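Uncharacterized protein Q99UF4 (Staphylococcus aureus, PDB 3B2N) is probably a LuxR-family response regulator that controls transcription by binding DNA, represented here by its CheY-like receiver domain. Local coordinates at residues 111-114 against 115-119; 69-73 against 74-78. All coordinates share one frame; numbering follows the deposited sequence.

How the interactions relate
Both contacts are local and follow one another along the chain without nesting or crossing. Interaction 2 comes first: residues 69-73 end the helix 64-73, and the loop residues 74-78 turn the chain into strand 79-84, so the contact closes the short connection between helix and strand. The chain then runs through that strand, helix 89-97 and strand 102-105 before reaching interaction 1, two successive turns within the last helix, 110-121. The centres lie 21 Å apart and the nearest atoms about 10 Å apart, without touching. Strand 79-84 relates them: interaction 2 leads into it, and L113 and I117 of interaction 1 pack against it.

Interaction 1 of 2, residues 111-114 against 115-119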
# COMPACT_ATOMS: atom_id res chain seq x y z
N GLU A 111 -13.37 -2.97 3.99
CA GLU A 111 -13.99 -2.03 4.97
C GLU A 111 -13.05 -1.71 6.13
O GLU A 111 -12.86 -0.54 6.48
CB GLU A 111 -15.25 -2.62 5.62
CG GLU A 111 -16.43 -2.79 4.73
CD GLU A 111 -16.43 -4.12 3.91
OE1 GLU A 111 -15.35 -4.65 3.50
OE2 GLU A 111 -17.57 -4.61 3.68
N GLU A 112 -12.48 -2.74 6.75
CA GLU A 112 -11.45 -2.53 7.82
C GLU A 112 -10.19 -1.83 7.28
O GLU A 112 -9.62 -0.93 7.89
CB GLU A 112 -11.13 -3.87 8.48
CG GLU A 112 -12.38 -4.42 9.24
CD GLU A 112 -12.25 -5.87 9.71
OE1 GLU A 112 -11.65 -6.70 9.01
OE2 GLU A 112 -12.78 -6.18 10.81
N LEU A 113 -9.79 -2.22 6.08
CA LEU A 113 -8.64 -1.57 5.48
C LEU A 113 -8.92 -0.06 5.29
O LEU A 113 -8.07 0.77 5.60
CB LEU A 113 -8.23 -2.27 4.17
CG LEU A 113 -7.28 -1.52 3.25
CD1 LEU A 113 -5.97 -1.40 3.95
CD2 LEU A 113 -7.13 -2.19 1.89
N VAL A 114 -10.11 0.29 4.80
CA VAL A 114 -10.51 1.69 4.65
C VAL A 114 -10.51 2.42 6.01
O VAL A 114 -9.96 3.50 6.11
CB VAL A 114 -11.89 1.86 3.89
CG1 VAL A 114 -12.51 3.25 4.13
CG2 VAL A 114 -11.72 1.52 2.36
N GLU A 115 -11.07 1.82 7.05
CA GLU A 115 -10.97 2.43 8.39
C GLU A 115 -9.52 2.69 8.75
O GLU A 115 -9.18 3.77 9.28
CB GLU A 115 -11.53 1.49 9.45
CG GLU A 115 -12.98 1.15 9.40
CD GLU A 115 -13.39 0.35 10.64
OE1 GLU A 115 -14.22 -0.60 10.51
OE2 GLU A 115 -12.85 0.68 11.73
N THR A 116 -8.64 1.71 8.47
CA THR A 116 -7.23 1.85 8.78
C THR A 116 -6.56 3.00 8.02
O THR A 116 -5.83 3.79 8.61
CB THR A 116 -6.47 0.53 8.56
OG1 THR A 116 -7.05 -0.47 9.44
CG2 THR A 116 -5.02 0.73 8.87
N ILE A 117 -6.84 3.12 6.73
CA ILE A 117 -6.32 4.22 5.95
C ILE A 117 -6.81 5.56 6.54
O ILE A 117 -6.01 6.51 6.72
CB ILE A 117 -6.80 4.10 4.51
CG1 ILE A 117 -6.25 2.83 3.84
CG2 ILE A 117 -6.49 5.33 3.73
CD1 ILE A 117 -7.00 2.48 2.55
N ASN A 118 -8.10 5.63 6.85
CA ASN A 118 -8.63 6.84 7.46
C ASN A 118 -7.92 7.19 8.79
O ASN A 118 -7.58 8.34 8.99
CB ASN A 118 -10.15 6.76 7.66
CG ASN A 118 -10.92 6.86 6.36
OD1 ASN A 118 -10.48 7.50 5.41
ND2 ASN A 118 -12.07 6.21 6.31
N LYS A 119 -7.71 6.21 9.67
CA LYS A 119 -7.01 6.47 10.94
C LYS A 119 -5.61 6.95 10.63
O LYS A 119 -5.16 7.93 11.19
CB LYS A 119 -6.89 5.25 11.86
CG LYS A 119 -8.10 4.36 11.97
CD LYS A 119 -9.02 4.72 13.10
CE LYS A 119 -9.84 3.48 13.50
NZ LYS A 119 -11.30 3.79 13.66
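In T116 the hydroxyl is swung back beside the backbone N (chi1 -60°), where OG1 reaches the carbonyl of E112, while L113 sends CG the other way, anti to its own backbone N (chi1 166°), alongside the next turn. T116 OG1 gives a hydrogen bond of 3.0 Å to E112 O, approaching from above the carbonyl plane rather than along a lone pair. The same oxygen accepts the backbone N-H of T116 at 2.9 Å from E112 O to T116 N, so two donors of a single residue grip it. This is a common way for a threonine inside a helix to return its hydroxyl to the preceding turn.

On the buried flank, I117 lays its CG1 branch back along the carbonyl of L113, with CD1 against the side chain. I117 CG1 passes 3.3 Å from L113 O, and I117 CD1 ends 4.1 Å from L113 CG, the two side chains meeting at a slant. V114 and N118 instead run side by side in the same direction, with V114 CG1 3.7 Å from N118 ND2; an apolar methyl thus lies against the amide nitrogen. Beneath these side chains the regular i to i+4 pattern continues, as in N118 N to V114 O at 2.9 Å, nearly straight, with an N-H...O angle of 173°. The carboxylate of E112 turns back toward the start of the helix, where OE1 accepts a hydrogen bond from S109 N.

The contact is one continuous part of helix 110-121, the last helix of the receiver domain, and its faces are divided among different neighbours. L113 packs on M19 and I23 of helix 13-26 and, with I117, on strand 79-84. V114, I117 and N118 touch F29 of strand 29-35, whereas T116 rests against A102 and V104 of the edge strand 102-105.

Interaction 2 of 2, residues 69-73 against 74-78; sequences AEIRK and KHLNI
A Schellman motif, reinforced by side chains, ends helix 64-73 and turns the chain toward strand 79-84 of the receiver domain. H75 takes a positive phi (56°), and two backbone bonds return to the last turn: L76 N to I71 O at 3.1 Å, and H75 N to R72 O at 2.9 Å, the latter donor standing well above the carbonyl plane. R72 O also lies over one face of the H75 ring, 3.8 Å from its plane. On the inner side, I71 CG2 meets L76 CB at 3.9 Å and I78 CB at 4.1 Å, crossing both side chains nearly at right angles; I71 and I78 also reach V53 of strand 52-55.

R72 bends at chi2 (-65°), which folds the guanidinium back under the turn. R72 NH2 donates to I78 O at 3.0 Å, in the guanidinium plane and almost straight, and also to a water. R72 NH1 forms a salt bridge with D101 and a hydrogen bond to D99 O. E70 and K74 run side by side until E70 OE2 meets K74 NZ at 2.6 Å in a salt bridge, and K74 NZ has a second acid in E46.

R72 thus binds the carbonyl of I78 directly while tying the departing chain to D101, and K74, paired with two carboxylates, would probably offset their mutual repulsion.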
# COMPACT_ATOMS: atom_id res chain seq x y z
N ALA A 69 10.96 1.11 2.08
CA ALA A 69 12.29 1.61 2.45
C ALA A 69 12.70 2.79 1.59
O ALA A 69 13.28 3.75 2.11
CB ALA A 69 13.36 0.49 2.41
N GLU A 70 12.40 2.74 0.29
CA GLU A 70 12.87 3.83 -0.59
C GLU A 70 12.09 5.11 -0.36
O GLU A 70 12.67 6.20 -0.40
CB GLU A 70 12.79 3.44 -2.07
CG GLU A 70 13.63 4.35 -2.95
CD GLU A 70 13.60 3.93 -4.39
OE1 GLU A 70 13.57 2.71 -4.67
OE2 GLU A 70 13.62 4.84 -5.27
N ILE A 71 10.78 4.99 -0.13
CA ILE A 71 9.94 6.16 0.20
C ILE A 71 10.48 6.85 1.47
O ILE A 71 10.49 8.11 1.57
CB ILE A 71 8.47 5.71 0.42
CG1 ILE A 71 7.87 5.23 -0.89
CG2 ILE A 71 7.55 6.84 1.01
CD1 ILE A 71 6.55 4.48 -0.69
N ARG A 72 10.93 6.04 2.43
CA ARG A 72 11.44 6.62 3.68
C ARG A 72 12.83 7.23 3.48
O ARG A 72 13.05 8.33 3.92
CB ARG A 72 11.43 5.62 4.83
CG ARG A 72 10.03 5.15 5.18
CD ARG A 72 9.11 6.23 5.72
NE ARG A 72 7.83 5.68 6.18
CZ ARG A 72 6.64 6.12 5.78
NH1 ARG A 72 5.54 5.54 6.24
NH2 ARG A 72 6.55 7.15 4.92
N LYS A 73 13.72 6.54 2.77
CA LYS A 73 15.05 7.09 2.47
C LYS A 73 14.90 8.48 1.85
O LYS A 73 15.65 9.40 2.19
CB LYS A 73 15.87 6.17 1.54
CG LYS A 73 16.22 4.76 2.11
CD LYS A 73 17.39 4.72 3.14
CE LYS A 73 17.60 3.28 3.70
NZ LYS A 73 18.63 3.11 4.82
N LYS A 74 13.90 8.66 1.00
CA LYS A 74 13.73 9.92 0.28
C LYS A 74 12.83 10.91 0.99
O LYS A 74 12.54 11.97 0.44
CB LYS A 74 13.14 9.68 -1.10
CG LYS A 74 13.99 8.87 -2.02
CD LYS A 74 13.30 8.78 -3.34
CE LYS A 74 14.29 8.68 -4.49
NZ LYS A 74 14.15 7.36 -5.14
N HIS A 75 12.35 10.55 2.17
CA HIS A 75 11.50 11.46 2.97
C HIS A 75 10.25 11.97 2.25
O HIS A 75 9.88 13.12 2.42
CB HIS A 75 12.33 12.64 3.48
CG HIS A 75 13.39 12.22 4.44
ND1 HIS A 75 13.09 11.75 5.70
CD2 HIS A 75 14.73 12.15 4.32
CE1 HIS A 75 14.21 11.42 6.32
NE2 HIS A 75 15.22 11.67 5.51
N LEU A 76 9.62 11.11 1.46
CA LEU A 76 8.43 11.49 0.76
C LEU A 76 7.27 11.59 1.73
O LEU A 76 7.15 10.81 2.67
CB LEU A 76 8.11 10.46 -0.32
CG LEU A 76 9.18 10.23 -1.39
CD1 LEU A 76 8.65 9.26 -2.46
CD2 LEU A 76 9.66 11.58 -1.98
N ASN A 77 6.42 12.58 1.48
CA ASN A 77 5.24 12.84 2.28
C ASN A 77 4.07 11.89 1.93
O ASN A 77 3.07 12.27 1.32
CB ASN A 77 4.84 14.30 2.08
CG ASN A 77 3.82 14.75 3.06
OD1 ASN A 77 3.81 14.29 4.20
ND2 ASN A 77 2.94 15.64 2.64
N ILE A 78 4.22 10.63 2.31
CA ILE A 78 3.34 9.57 1.82
C ILE A 78 3.09 8.61 2.95
O ILE A 78 4.05 8.14 3.56
CB ILE A 78 3.96 8.76 0.63
CG1 ILE A 78 4.40 9.71 -0.49
CG2 ILE A 78 2.91 7.65 0.08
CD1 ILE A 78 4.85 9.04 -1.81
O HOH W 1 8.47 9.14 4.00